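Long-range contacts in putative short-chain oxidoreductase (Thermus thermophilus, PDB 2YUT), which binds NADP in a Rossmann-fold domain and is probably an oxidoreductase of the short-chain dehydrogenase/reductase family: residues 2-7 against 59-64; 66-71 against 109-114; 95-100 against 136-141; 114-119 against 157-162. All blocks are in the same frame, centred on the assembly; numbering follows the deposited sequence.

Contact 1. Residues 2-7 against 59-64. With NAP (NADP nicotinamide-adenine-dinucleotide phosphate), chain B.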
# COMPACT_ATOMS: atom_id res chain seq x y z
N ARG A 2 -11.98 -26.23 10.07
CA ARG A 2 -11.97 -26.12 8.61
C ARG A 2 -10.90 -25.06 8.35
O ARG A 2 -11.00 -23.93 8.81
CB ARG A 2 -13.31 -25.65 8.05
CG ARG A 2 -13.24 -25.46 6.53
CD ARG A 2 -14.62 -25.38 5.93
NE ARG A 2 -15.31 -26.66 6.01
CZ ARG A 2 -16.64 -26.78 6.04
NH1 ARG A 2 -17.20 -27.98 6.11
NH2 ARG A 2 -17.39 -25.70 6.01
N VAL A 3 -9.87 -25.45 7.62
CA VAL A 3 -8.75 -24.56 7.33
C VAL A 3 -8.52 -24.34 5.84
O VAL A 3 -8.53 -25.28 5.05
CB VAL A 3 -7.43 -25.13 7.91
CG1 VAL A 3 -6.29 -24.16 7.65
CG2 VAL A 3 -7.59 -25.43 9.39
N LEU A 4 -8.32 -23.08 5.46
CA LEU A 4 -8.00 -22.76 4.07
C LEU A 4 -6.61 -22.15 4.06
O LEU A 4 -6.33 -21.19 4.80
CB LEU A 4 -9.00 -21.76 3.47
CG LEU A 4 -8.55 -21.15 2.12
CD1 LEU A 4 -8.36 -22.25 1.06
CD2 LEU A 4 -9.59 -20.15 1.64
N ILE A 5 -5.73 -22.71 3.26
CA ILE A 5 -4.38 -22.18 3.14
C ILE A 5 -4.21 -21.73 1.69
O ILE A 5 -4.18 -22.57 0.79
CB ILE A 5 -3.29 -23.25 3.39
CG1 ILE A 5 -3.47 -23.91 4.76
CG2 ILE A 5 -1.91 -22.59 3.25
CD1 ILE A 5 -3.36 -22.97 5.94
N THR A 6 -4.14 -20.42 1.47
CA THR A 6 -3.91 -19.92 0.12
C THR A 6 -2.39 -19.83 0.03
O THR A 6 -1.71 -19.72 1.05
CB THR A 6 -4.58 -18.54 -0.11
OG1 THR A 6 -4.25 -17.65 0.96
CG2 THR A 6 -6.11 -18.70 -0.18
N GLY A 7 -1.84 -19.90 -1.18
CA GLY A 7 -0.39 -19.87 -1.32
C GLY A 7 0.16 -21.20 -0.80
O GLY A 7 1.32 -21.29 -0.38
N ALA A 59 -15.31 -17.37 -5.99
CA ALA A 59 -15.76 -18.75 -6.20
C ALA A 59 -15.04 -19.71 -5.24
O ALA A 59 -15.62 -20.70 -4.81
CB ALA A 59 -15.51 -19.16 -7.65
N LEU A 60 -13.78 -19.41 -4.92
CA LEU A 60 -13.01 -20.26 -4.01
C LEU A 60 -13.61 -20.21 -2.61
O LEU A 60 -13.86 -21.25 -2.00
CB LEU A 60 -11.55 -19.79 -3.94
CG LEU A 60 -10.71 -20.36 -2.78
CD1 LEU A 60 -10.58 -21.88 -2.94
CD2 LEU A 60 -9.33 -19.70 -2.74
N LEU A 61 -13.84 -19.00 -2.10
CA LEU A 61 -14.39 -18.82 -0.77
C LEU A 61 -15.83 -19.31 -0.61
O LEU A 61 -16.19 -19.82 0.46
CB LEU A 61 -14.30 -17.35 -0.34
CG LEU A 61 -12.95 -16.87 0.21
CD1 LEU A 61 -12.53 -17.76 1.38
CD2 LEU A 61 -11.89 -16.91 -0.87
N GLU A 62 -16.65 -19.18 -1.64
CA GLU A 62 -18.02 -19.66 -1.55
C GLU A 62 -18.01 -21.18 -1.48
O GLU A 62 -18.83 -21.79 -0.79
CB GLU A 62 -18.85 -19.17 -2.74
CG GLU A 62 -18.88 -17.66 -2.87
CD GLU A 62 -19.94 -17.14 -3.82
OE1 GLU A 62 -20.01 -17.64 -4.97
OE2 GLU A 62 -20.70 -16.23 -3.42
N GLU A 63 -17.07 -21.79 -2.19
CA GLU A 63 -16.94 -23.24 -2.21
C GLU A 63 -16.38 -23.77 -0.88
O GLU A 63 -16.83 -24.80 -0.38
CB GLU A 63 -16.02 -23.66 -3.35
CG GLU A 63 -15.81 -25.16 -3.46
CD GLU A 63 -17.11 -25.94 -3.44
OE1 GLU A 63 -18.04 -25.57 -4.19
OE2 GLU A 63 -17.21 -26.93 -2.67
N ALA A 64 -15.40 -23.06 -0.31
CA ALA A 64 -14.78 -23.47 0.95
C ALA A 64 -15.77 -23.51 2.12
O ALA A 64 -15.67 -24.39 2.98
CB ALA A 64 -13.62 -22.53 1.28
PA NAP B . 6.61 -18.34 -2.01
O1A NAP B . 7.12 -17.66 -3.38
O2A NAP B . 7.36 -19.57 -1.67
O5B NAP B . 5.05 -18.63 -2.23
C5B NAP B . 4.19 -17.60 -2.72
C4B NAP B . 2.76 -18.13 -2.85
O4B NAP B . 1.93 -17.05 -3.33
C3B NAP B . 2.70 -19.24 -3.91
O3B NAP B . 1.82 -20.28 -3.47
C2B NAP B . 2.09 -18.52 -5.11
O2B NAP B . 1.34 -19.45 -5.89
C1B NAP B . 1.11 -17.62 -4.36
N9A NAP B . 0.58 -16.57 -5.25
C8A NAP B . 1.28 -15.60 -5.81
N7A NAP B . 0.49 -14.86 -6.58
C5A NAP B . -0.73 -15.37 -6.51
C6A NAP B . -1.95 -15.05 -7.11
N6A NAP B . -2.04 -14.01 -7.93
N1A NAP B . -3.02 -15.80 -6.83
C2A NAP B . -2.94 -16.83 -6.01
N3A NAP B . -1.80 -17.17 -5.43
C4A NAP B . -0.68 -16.46 -5.66
O3 NAP B . 6.72 -17.19 -0.90
PN NAP B . 6.73 -17.49 0.69
O1N NAP B . 8.11 -17.35 1.20
O2N NAP B . 5.99 -18.75 0.96
O5D NAP B . 5.88 -16.26 1.29
C5D NAP B . 4.56 -16.45 1.80
C4D NAP B . 4.03 -15.18 2.45
O4D NAP B . 4.95 -14.82 3.50
C3D NAP B . 4.04 -14.01 1.46
O3D NAP B . 3.08 -13.02 1.82
C2D NAP B . 5.45 -13.47 1.66
O2D NAP B . 5.55 -12.10 1.24
C1D NAP B . 5.50 -13.53 3.18
N1N NAP B . 6.86 -13.34 3.73
C2N NAP B . 7.92 -14.14 3.28
C3N NAP B . 9.19 -13.96 3.80
C7N NAP B . 10.35 -14.84 3.32
O7N NAP B . 11.51 -14.58 3.62
N7N NAP B . 9.98 -15.87 2.56
C4N NAP B . 9.42 -12.97 4.75
C5N NAP B . 8.38 -12.17 5.20
C6N NAP B . 7.10 -12.35 4.69
P2B NAP B . 1.99 -20.25 -7.12
O1X NAP B . 3.49 -20.66 -6.69
O2X NAP B . 1.15 -21.62 -7.21
O3X NAP B . 1.96 -19.48 -8.38
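Leu4 meets Leu60 and Leu61 where the first strand of the Rossmann fold, 2-6, is covered by helix 54-64. Strand and helix run nearly antiparallel, 161° between their directions and 10.6 Å between the axes of the short segments, as expected of the connection between parallel strands in this fold. Leu4 and Leu61 cross at about a right angle and touch by their ends, CD2 of Leu4 lying 3.8 Å from CD1 of Leu61. The first torsion explains the reach of Leu61: with CG anti to its carbonyl carbon (chi1 -81°), the branch swings back to the strand although its CB does not head there. Leu60, one residue earlier in the helix, puts its CD2 4.2 Å from CG2 of Thr6 and more loosely against Leu4. Thr6 also packs on Leu51 and Val74, both NADP-binding residues, and the strand then runs into Gly7, whose positive phi suits glycine and whose CA lies 3.1 Å from O3B of NADP. At the other end Arg2 bends at chi3, its guanidinium drawn to a salt bridge with Asp24. Its aliphatic part passes the last turn of the helix, CD 3.3 Å from the carbonyl O of Ala64.

Contact 2. Residues 66-71 against 109-114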
# COMPACT_ATOMS: atom_id res chain seq x y z
N PRO A 66 -17.84 -21.91 5.61
CA PRO A 66 -17.40 -21.32 6.88
C PRO A 66 -16.05 -21.86 7.36
O PRO A 66 -15.88 -23.06 7.59
CB PRO A 66 -18.55 -21.67 7.84
CG PRO A 66 -19.74 -21.72 6.92
CD PRO A 66 -19.19 -22.48 5.74
N LEU A 67 -15.09 -20.95 7.51
CA LEU A 67 -13.74 -21.30 7.94
C LEU A 67 -13.49 -20.99 9.41
O LEU A 67 -14.06 -20.05 9.96
CB LEU A 67 -12.71 -20.53 7.10
CG LEU A 67 -12.77 -20.61 5.56
CD1 LEU A 67 -11.80 -19.59 4.97
CD2 LEU A 67 -12.41 -22.02 5.09
N ASP A 68 -12.62 -21.79 10.03
CA ASP A 68 -12.22 -21.59 11.41
C ASP A 68 -10.85 -20.92 11.36
O ASP A 68 -10.46 -20.17 12.27
CB ASP A 68 -12.09 -22.92 12.16
CG ASP A 68 -13.41 -23.64 12.30
OD1 ASP A 68 -14.30 -23.10 12.99
OD2 ASP A 68 -13.56 -24.74 11.73
N LEU A 69 -10.11 -21.19 10.28
CA LEU A 69 -8.77 -20.63 10.11
C LEU A 69 -8.39 -20.40 8.65
O LEU A 69 -8.58 -21.26 7.79
CB LEU A 69 -7.73 -21.55 10.75
CG LEU A 69 -6.25 -21.13 10.60
CD1 LEU A 69 -6.02 -19.83 11.35
CD2 LEU A 69 -5.33 -22.23 11.13
N LEU A 70 -7.86 -19.21 8.38
CA LEU A 70 -7.40 -18.84 7.05
C LEU A 70 -5.95 -18.40 7.16
O LEU A 70 -5.60 -17.58 8.02
CB LEU A 70 -8.24 -17.68 6.49
CG LEU A 70 -7.68 -16.94 5.27
CD1 LEU A 70 -7.73 -17.83 4.03
CD2 LEU A 70 -8.49 -15.67 5.04
N VAL A 71 -5.09 -18.96 6.32
CA VAL A 71 -3.69 -18.58 6.30
C VAL A 71 -3.39 -18.17 4.86
O VAL A 71 -3.31 -19.01 3.97
CB VAL A 71 -2.76 -19.75 6.70
CG1 VAL A 71 -1.32 -19.28 6.73
CG2 VAL A 71 -3.15 -20.29 8.08
N ARG A 109 -16.10 -16.87 4.11
CA ARG A 109 -17.17 -17.20 5.05
C ARG A 109 -16.43 -17.61 6.32
O ARG A 109 -15.51 -18.43 6.25
CB ARG A 109 -18.00 -18.39 4.55
CG ARG A 109 -19.13 -18.03 3.61
CD ARG A 109 -18.66 -17.38 2.33
NE ARG A 109 -19.72 -17.38 1.33
CZ ARG A 109 -19.73 -16.61 0.25
NH1 ARG A 109 -18.73 -15.77 0.01
NH2 ARG A 109 -20.75 -16.69 -0.61
N PHE A 110 -16.80 -17.04 7.46
CA PHE A 110 -16.13 -17.35 8.72
C PHE A 110 -17.07 -17.85 9.81
O PHE A 110 -18.22 -17.43 9.89
CB PHE A 110 -15.43 -16.11 9.27
CG PHE A 110 -14.22 -15.68 8.49
CD1 PHE A 110 -13.07 -16.47 8.46
CD2 PHE A 110 -14.21 -14.46 7.82
CE1 PHE A 110 -11.93 -16.05 7.77
CE2 PHE A 110 -13.07 -14.03 7.12
CZ PHE A 110 -11.93 -14.83 7.10
N GLN A 111 -16.55 -18.73 10.65
CA GLN A 111 -17.28 -19.25 11.80
C GLN A 111 -16.97 -18.23 12.89
O GLN A 111 -15.94 -17.55 12.81
CB GLN A 111 -16.72 -20.61 12.24
CG GLN A 111 -16.94 -21.76 11.26
CD GLN A 111 -18.33 -22.33 11.36
OE1 GLN A 111 -19.25 -21.68 11.87
NE2 GLN A 111 -18.51 -23.55 10.85
N LYS A 112 -17.82 -18.11 13.89
CA LYS A 112 -17.54 -17.18 14.99
C LYS A 112 -16.25 -17.70 15.63
O LYS A 112 -16.06 -18.91 15.74
CB LYS A 112 -18.67 -17.19 16.02
CG LYS A 112 -19.97 -16.54 15.55
CD LYS A 112 -19.80 -15.03 15.40
CE LYS A 112 -21.09 -14.36 14.93
NZ LYS A 112 -22.20 -14.53 15.92
N GLY A 113 -15.36 -16.80 16.03
CA GLY A 113 -14.13 -17.24 16.65
C GLY A 113 -13.00 -17.56 15.68
O GLY A 113 -11.88 -17.84 16.09
N ALA A 114 -13.29 -17.50 14.39
CA ALA A 114 -12.26 -17.79 13.39
C ALA A 114 -11.09 -16.81 13.43
O ALA A 114 -11.21 -15.69 13.92
CB ALA A 114 -12.88 -17.79 12.00
O HOH W 1 -15.98 -24.64 10.04
O HOH W 2 -13.94 -20.95 14.77
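Pro66, Gln111 and Leu67 bury the most surface where the start of strand 67-72 lies beside the short strand 110-111, a short parallel pairing at the start of an inner strand of the Rossmann-fold sheet. A single bridge joins Leu67 to Phe110. Two backbone hydrogen bonds frame it: Leu67 N donates to Arg109 O (2.8 Å), and Gln111 N to Leu67 O (2.9 Å, 165° at the hydrogen). Leu67 directs its side chain to the same face of the sheet as Phe110, and its CB comes 4.3 Å from CD1 of the ring; farther along, Leu70 CD2 reaches the ring's edge at CZ. Phe110 also packs on Arg83 of the second subunit. Pro66 sits against the amide of Gln111, its CB 3.5 Å from NE2. The bend of Gln111 at chi2 (-80°) carries the amide there, while CG, anti to the carbonyl carbon, lies beside Asp68 OD1. Carboxylate and amide planes are only 9° apart. Asp68 OD2 also accepts from Arg2 N. A type II turn from Gln111 to Ala114 brings the chain back, Ala114 CB 3.3 Å from Leu67 O. One water ties the polar groups together, donating to Pro66 O and Asp68 OD2 and accepting from Gln111 NE2 at 2.9 Å.

Contact 3. Residues 95-100 against 136-141. With NAP (NADP nicotinamide-adenine-dinucleotide phosphate), chain B.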
# COMPACT_ATOMS: atom_id res chain seq x y z
N ALA A 95 -0.90 -6.28 -6.47
CA ALA A 95 -1.86 -7.31 -6.86
C ALA A 95 -1.61 -8.60 -6.08
O ALA A 95 -2.53 -9.17 -5.50
CB ALA A 95 -1.76 -7.58 -8.36
N ALA A 96 -0.36 -9.04 -6.06
CA ALA A 96 0.01 -10.27 -5.37
C ALA A 96 -0.20 -10.22 -3.86
O ALA A 96 -0.76 -11.15 -3.28
CB ALA A 96 1.45 -10.64 -5.68
N HIS A 97 0.23 -9.13 -3.22
CA HIS A 97 0.09 -9.01 -1.77
C HIS A 97 -1.21 -8.44 -1.22
O HIS A 97 -1.77 -8.99 -0.26
CB HIS A 97 1.23 -8.17 -1.19
CG HIS A 97 2.59 -8.75 -1.39
ND1 HIS A 97 3.30 -8.59 -2.57
CD2 HIS A 97 3.39 -9.46 -0.56
CE1 HIS A 97 4.47 -9.18 -2.45
NE2 HIS A 97 4.56 -9.71 -1.24
N LEU A 98 -1.69 -7.35 -1.81
CA LEU A 98 -2.90 -6.69 -1.32
C LEU A 98 -4.23 -7.11 -1.93
O LEU A 98 -5.18 -7.40 -1.20
CB LEU A 98 -2.74 -5.16 -1.47
CG LEU A 98 -3.92 -4.29 -1.03
CD1 LEU A 98 -4.12 -4.43 0.47
CD2 LEU A 98 -3.65 -2.83 -1.40
N LEU A 99 -4.31 -7.12 -3.26
CA LEU A 99 -5.56 -7.49 -3.91
C LEU A 99 -5.97 -8.93 -3.58
O LEU A 99 -7.14 -9.20 -3.35
CB LEU A 99 -5.46 -7.29 -5.42
CG LEU A 99 -5.21 -5.84 -5.88
CD1 LEU A 99 -5.37 -5.76 -7.38
CD2 LEU A 99 -6.19 -4.88 -5.20
N THR A 100 -5.01 -9.85 -3.55
CA THR A 100 -5.33 -11.24 -3.23
C THR A 100 -5.97 -11.29 -1.84
O THR A 100 -6.99 -11.93 -1.64
CB THR A 100 -4.08 -12.14 -3.22
OG1 THR A 100 -3.15 -11.68 -2.24
CG2 THR A 100 -3.42 -12.16 -4.60
N ALA A 136 6.00 -1.22 -0.29
CA ALA A 136 4.71 -0.56 -0.47
C ALA A 136 3.56 -1.55 -0.33
O ALA A 136 2.57 -1.28 0.35
CB ALA A 136 4.66 0.12 -1.84
N ALA A 137 3.68 -2.69 -1.01
CA ALA A 137 2.64 -3.70 -0.96
C ALA A 137 2.38 -4.17 0.47
O ALA A 137 1.22 -4.33 0.87
CB ALA A 137 3.02 -4.89 -1.84
N LYS A 138 3.44 -4.38 1.24
CA LYS A 138 3.30 -4.82 2.63
C LYS A 138 2.81 -3.68 3.51
O LYS A 138 2.06 -3.91 4.47
CB LYS A 138 4.62 -5.36 3.18
CG LYS A 138 5.04 -6.70 2.59
CD LYS A 138 3.96 -7.77 2.80
CE LYS A 138 4.48 -9.16 2.43
NZ LYS A 138 3.37 -10.16 2.36
N GLY A 139 3.23 -2.46 3.20
CA GLY A 139 2.79 -1.32 3.98
C GLY A 139 1.29 -1.18 3.81
O GLY A 139 0.57 -0.88 4.76
N ALA A 140 0.81 -1.42 2.59
CA ALA A 140 -0.61 -1.32 2.28
C ALA A 140 -1.40 -2.44 2.96
O ALA A 140 -2.47 -2.20 3.53
CB ALA A 140 -0.82 -1.38 0.77
N LEU A 141 -0.87 -3.65 2.90
CA LEU A 141 -1.54 -4.80 3.50
C LEU A 141 -1.75 -4.61 4.99
O LEU A 141 -2.83 -4.86 5.50
CB LEU A 141 -0.74 -6.09 3.25
CG LEU A 141 -1.32 -7.35 3.90
CD1 LEU A 141 -2.75 -7.56 3.41
CD2 LEU A 141 -0.46 -8.56 3.56
PA NAP B . 6.61 -18.34 -2.01
O1A NAP B . 7.12 -17.66 -3.38
O2A NAP B . 7.36 -19.57 -1.67
O5B NAP B . 5.05 -18.63 -2.23
C5B NAP B . 4.19 -17.60 -2.72
C4B NAP B . 2.76 -18.13 -2.85
O4B NAP B . 1.93 -17.05 -3.33
C3B NAP B . 2.70 -19.24 -3.91
O3B NAP B . 1.82 -20.28 -3.47
C2B NAP B . 2.09 -18.52 -5.11
O2B NAP B . 1.34 -19.45 -5.89
C1B NAP B . 1.11 -17.62 -4.36
N9A NAP B . 0.58 -16.57 -5.25
C8A NAP B . 1.28 -15.60 -5.81
N7A NAP B . 0.49 -14.86 -6.58
C5A NAP B . -0.73 -15.37 -6.51
C6A NAP B . -1.95 -15.05 -7.11
N6A NAP B . -2.04 -14.01 -7.93
N1A NAP B . -3.02 -15.80 -6.83
C2A NAP B . -2.94 -16.83 -6.01
N3A NAP B . -1.80 -17.17 -5.43
C4A NAP B . -0.68 -16.46 -5.66
O3 NAP B . 6.72 -17.19 -0.90
PN NAP B . 6.73 -17.49 0.69
O1N NAP B . 8.11 -17.35 1.20
O2N NAP B . 5.99 -18.75 0.96
O5D NAP B . 5.88 -16.26 1.29
C5D NAP B . 4.56 -16.45 1.80
C4D NAP B . 4.03 -15.18 2.45
O4D NAP B . 4.95 -14.82 3.50
C3D NAP B . 4.04 -14.01 1.46
O3D NAP B . 3.08 -13.02 1.82
C2D NAP B . 5.45 -13.47 1.66
O2D NAP B . 5.55 -12.10 1.24
C1D NAP B . 5.50 -13.53 3.18
N1N NAP B . 6.86 -13.34 3.73
C2N NAP B . 7.92 -14.14 3.28
C3N NAP B . 9.19 -13.96 3.80
C7N NAP B . 10.35 -14.84 3.32
O7N NAP B . 11.51 -14.58 3.62
N7N NAP B . 9.98 -15.87 2.56
C4N NAP B . 9.42 -12.97 4.75
C5N NAP B . 8.38 -12.17 5.20
C6N NAP B . 7.10 -12.35 4.69
P2B NAP B . 1.99 -20.25 -7.12
O1X NAP B . 3.49 -20.66 -6.69
O2X NAP B . 1.15 -21.62 -7.21
O3X NAP B . 1.96 -19.48 -8.38
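His97 and Leu98 of helix 89-107 meet Ala137, Lys138, Ala140 and Leu141 of helix 132-153, two near-parallel helices of the Rossmann fold (14° between directions, axes 8.5 Å apart) that border the NADP pocket. The first helix makes a wider pi-type turn at 95-99, with Thr100 N bonded to Ala95 O. Within this turn His97 has the largest surface buried here. Its CB and ring touch the methyl of Ala137, His97 ND1 being 3.8 Å from Ala137 CB, and ND1 is hydrogen-bonded to Met93 O one turn back. Lys138 crosses the imidazole at about a right angle, its NZ in the ring plane at the edge, close to CD2. That amine is bonded to both hydroxyls of the nicotinamide ribose, O3D at 2.9 Å and O2D at 3.1 Å, and to Phe119 O, so three oxygens grip it, as with the active-site lysine of SDR enzymes. Replacing His97 by an alanine is likely to leave Met93 O without this partner and the lysine chain freer to move beside the ribose. Leu98 extends its CG anti to the backbone N (chi1 179°), bringing CD2 to 3.8 Å from Ala140 CB and CD1 against Leu141 CA. This side lies at the dimer interface: Leu98 packs on Val90, and Ala140 on Ala140, of the second subunit. At Thr100 the hydroxyl turns back along its own helix, OG1 donating to Ala96 O at 2.7 Å.

Contact 4. Residues 114-119 against 157-162. With NAP (NADP nicotinamide-adenine-dinucleotide phosphate), chain B.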
# COMPACT_ATOMS: atom_id res chain seq x y z
N ALA A 114 -13.29 -17.50 14.39
CA ALA A 114 -12.26 -17.79 13.39
C ALA A 114 -11.09 -16.81 13.43
O ALA A 114 -11.21 -15.69 13.92
CB ALA A 114 -12.88 -17.79 12.00
N ARG A 115 -9.95 -17.27 12.92
CA ARG A 115 -8.75 -16.45 12.84
C ARG A 115 -8.36 -16.39 11.38
O ARG A 115 -8.51 -17.36 10.64
CB ARG A 115 -7.63 -17.08 13.66
CG ARG A 115 -7.95 -17.15 15.14
CD ARG A 115 -7.14 -18.22 15.85
NE ARG A 115 -7.58 -18.38 17.23
CZ ARG A 115 -7.23 -19.38 18.02
NH1 ARG A 115 -6.42 -20.33 17.56
NH2 ARG A 115 -7.68 -19.44 19.26
N ALA A 116 -7.88 -15.23 10.95
CA ALA A 116 -7.46 -15.03 9.57
C ALA A 116 -6.06 -14.44 9.66
O ALA A 116 -5.87 -13.33 10.17
CB ALA A 116 -8.42 -14.09 8.85
N VAL A 117 -5.09 -15.20 9.18
CA VAL A 117 -3.69 -14.83 9.25
C VAL A 117 -3.13 -14.29 7.94
O VAL A 117 -3.31 -14.89 6.88
CB VAL A 117 -2.84 -16.05 9.69
CG1 VAL A 117 -1.40 -15.65 9.90
CG2 VAL A 117 -3.43 -16.66 10.96
N PHE A 118 -2.43 -13.17 8.03
CA PHE A 118 -1.82 -12.52 6.87
C PHE A 118 -0.37 -12.22 7.22
O PHE A 118 -0.01 -12.16 8.40
CB PHE A 118 -2.58 -11.23 6.54
CG PHE A 118 -4.00 -11.47 6.11
CD1 PHE A 118 -4.31 -11.68 4.77
CD2 PHE A 118 -5.02 -11.54 7.06
CE1 PHE A 118 -5.62 -11.95 4.38
CE2 PHE A 118 -6.33 -11.81 6.68
CZ PHE A 118 -6.63 -12.01 5.34
N PHE A 119 0.45 -12.02 6.20
CA PHE A 119 1.87 -11.76 6.42
C PHE A 119 2.32 -10.38 5.94
O PHE A 119 2.21 -10.05 4.75
CB PHE A 119 2.67 -12.87 5.74
CG PHE A 119 2.33 -14.25 6.25
CD1 PHE A 119 3.01 -14.79 7.34
CD2 PHE A 119 1.30 -14.99 5.67
CE1 PHE A 119 2.65 -16.04 7.86
CE2 PHE A 119 0.93 -16.24 6.18
CZ PHE A 119 1.61 -16.77 7.28
N VAL A 157 -14.58 -12.48 14.25
CA VAL A 157 -13.38 -12.94 13.55
C VAL A 157 -12.14 -12.15 13.96
O VAL A 157 -12.16 -10.91 13.99
CB VAL A 157 -13.56 -12.82 12.03
CG1 VAL A 157 -12.32 -13.31 11.31
CG2 VAL A 157 -14.78 -13.61 11.60
N HIS A 158 -11.06 -12.86 14.26
CA HIS A 158 -9.83 -12.22 14.67
C HIS A 158 -8.79 -12.20 13.56
O HIS A 158 -8.37 -13.25 13.07
CB HIS A 158 -9.22 -12.93 15.88
CG HIS A 158 -10.17 -13.09 17.02
ND1 HIS A 158 -11.15 -14.07 17.04
CD2 HIS A 158 -10.31 -12.40 18.17
CE1 HIS A 158 -11.84 -13.97 18.16
NE2 HIS A 158 -11.35 -12.96 18.86
N LEU A 159 -8.38 -10.99 13.17
CA LEU A 159 -7.36 -10.84 12.14
C LEU A 159 -6.02 -10.83 12.85
O LEU A 159 -5.84 -10.13 13.84
CB LEU A 159 -7.55 -9.52 11.38
CG LEU A 159 -8.82 -9.35 10.56
CD1 LEU A 159 -8.82 -7.96 9.90
CD2 LEU A 159 -8.90 -10.44 9.49
N VAL A 160 -5.08 -11.61 12.33
CA VAL A 160 -3.74 -11.69 12.92
C VAL A 160 -2.71 -11.28 11.87
O VAL A 160 -2.67 -11.84 10.77
CB VAL A 160 -3.43 -13.13 13.38
CG1 VAL A 160 -2.05 -13.19 14.01
CG2 VAL A 160 -4.50 -13.60 14.37
N LEU A 161 -1.89 -10.29 12.21
CA LEU A 161 -0.85 -9.83 11.30
C LEU A 161 0.49 -10.43 11.74
O LEU A 161 0.93 -10.22 12.87
CB LEU A 161 -0.77 -8.30 11.31
CG LEU A 161 0.15 -7.59 10.31
CD1 LEU A 161 1.60 -7.71 10.74
CD2 LEU A 161 -0.05 -8.19 8.93
N VAL A 162 1.12 -11.18 10.85
CA VAL A 162 2.39 -11.80 11.17
C VAL A 162 3.58 -11.13 10.49
O VAL A 162 3.55 -10.84 9.29
CB VAL A 162 2.41 -13.30 10.75
CG1 VAL A 162 3.77 -13.91 11.05
CG2 VAL A 162 1.29 -14.06 11.46
PA NAP B . 6.61 -18.34 -2.01
O1A NAP B . 7.12 -17.66 -3.38
O2A NAP B . 7.36 -19.57 -1.67
O5B NAP B . 5.05 -18.63 -2.23
C5B NAP B . 4.19 -17.60 -2.72
C4B NAP B . 2.76 -18.13 -2.85
O4B NAP B . 1.93 -17.05 -3.33
C3B NAP B . 2.70 -19.24 -3.91
O3B NAP B . 1.82 -20.28 -3.47
C2B NAP B . 2.09 -18.52 -5.11
O2B NAP B . 1.34 -19.45 -5.89
C1B NAP B . 1.11 -17.62 -4.36
N9A NAP B . 0.58 -16.57 -5.25
C8A NAP B . 1.28 -15.60 -5.81
N7A NAP B . 0.49 -14.86 -6.58
C5A NAP B . -0.73 -15.37 -6.51
C6A NAP B . -1.95 -15.05 -7.11
N6A NAP B . -2.04 -14.01 -7.93
N1A NAP B . -3.02 -15.80 -6.83
C2A NAP B . -2.94 -16.83 -6.01
N3A NAP B . -1.80 -17.17 -5.43
C4A NAP B . -0.68 -16.46 -5.66
O3 NAP B . 6.72 -17.19 -0.90
PN NAP B . 6.73 -17.49 0.69
O1N NAP B . 8.11 -17.35 1.20
O2N NAP B . 5.99 -18.75 0.96
O5D NAP B . 5.88 -16.26 1.29
C5D NAP B . 4.56 -16.45 1.80
C4D NAP B . 4.03 -15.18 2.45
O4D NAP B . 4.95 -14.82 3.50
C3D NAP B . 4.04 -14.01 1.46
O3D NAP B . 3.08 -13.02 1.82
C2D NAP B . 5.45 -13.47 1.66
O2D NAP B . 5.55 -12.10 1.24
C1D NAP B . 5.50 -13.53 3.18
N1N NAP B . 6.86 -13.34 3.73
C2N NAP B . 7.92 -14.14 3.28
C3N NAP B . 9.19 -13.96 3.80
C7N NAP B . 10.35 -14.84 3.32
O7N NAP B . 11.51 -14.58 3.62
N7N NAP B . 9.98 -15.87 2.56
C4N NAP B . 9.42 -12.97 4.75
C5N NAP B . 8.38 -12.17 5.20
C6N NAP B . 7.10 -12.35 4.69
P2B NAP B . 1.99 -20.25 -7.12
O1X NAP B . 3.49 -20.66 -6.69
O2X NAP B . 1.15 -21.62 -7.21
O3X NAP B . 1.96 -19.48 -8.38
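Val157 leads into strand 158-162, which pairs in parallel with strand 114-119, the last two strands of the Rossmann-fold sheet (order 3-2-1-4-5-6); its CG1 packs on the carbonyl O of Ala114. That same oxygen accepts from His158 N at 2.9 Å, nearly straight (174°), and also lies in the plane of the His158 ring, at its edge. Leu159 turns to the other face, where its CD2 touches both Ala116 CB, 3.7 Å away, and CE2 of Phe118. Val160 uses both backbone polar atoms: its N donates to Ala116 O and its O accepts from Phe118 N. Leu161, again on the face of Leu159, brings CD2 to 4.0 Å from Phe118 O. Val162 ends the ladder with N bonded to Phe118 O. Its CG2 presses tightly on Val117 CG1 (3.5 Å). Phe119 has CG anti to its carbonyl carbon (chi1 -59°), which lays the ring along Val162, CD1 3.8 Å from Val162 CB. Phe119 CB also touches O4D of the nicotinamide ribose, 3.7 Å away. A glycine in place of Phe119 would probably strip Val162 of its neighbour and open a gap beside the ribose. Helix 132-153 packs on Phe118 and Leu161, helix 185-196 on Val117, Val160 and Val162, and strand 67-72 lies on the far side of 114-119.

How the contacts relate
Contacts 1, 2 and 4 share one parallel sheet, in which strands 2-6, 67-72, 114-119 and 158-162 are successive neighbours. Contact 2 lies between the other two, its centre about 10 Å from each, and it shares Ala114 with contact 4; contacts 1 and 2 are joined by the salt bridge Glu62 to Arg109. Contact 3 pairs two helices about 15 Å from contact 4, centre to centre, and meets it where Lys138 bonds to Phe119 O. Along the chain contact 1 closes first, and contact 3 then interlocks with contacts 2 and 4. Contacts 1, 3 and 4 all touch NADP, so sheet ends and helices together form its pocket.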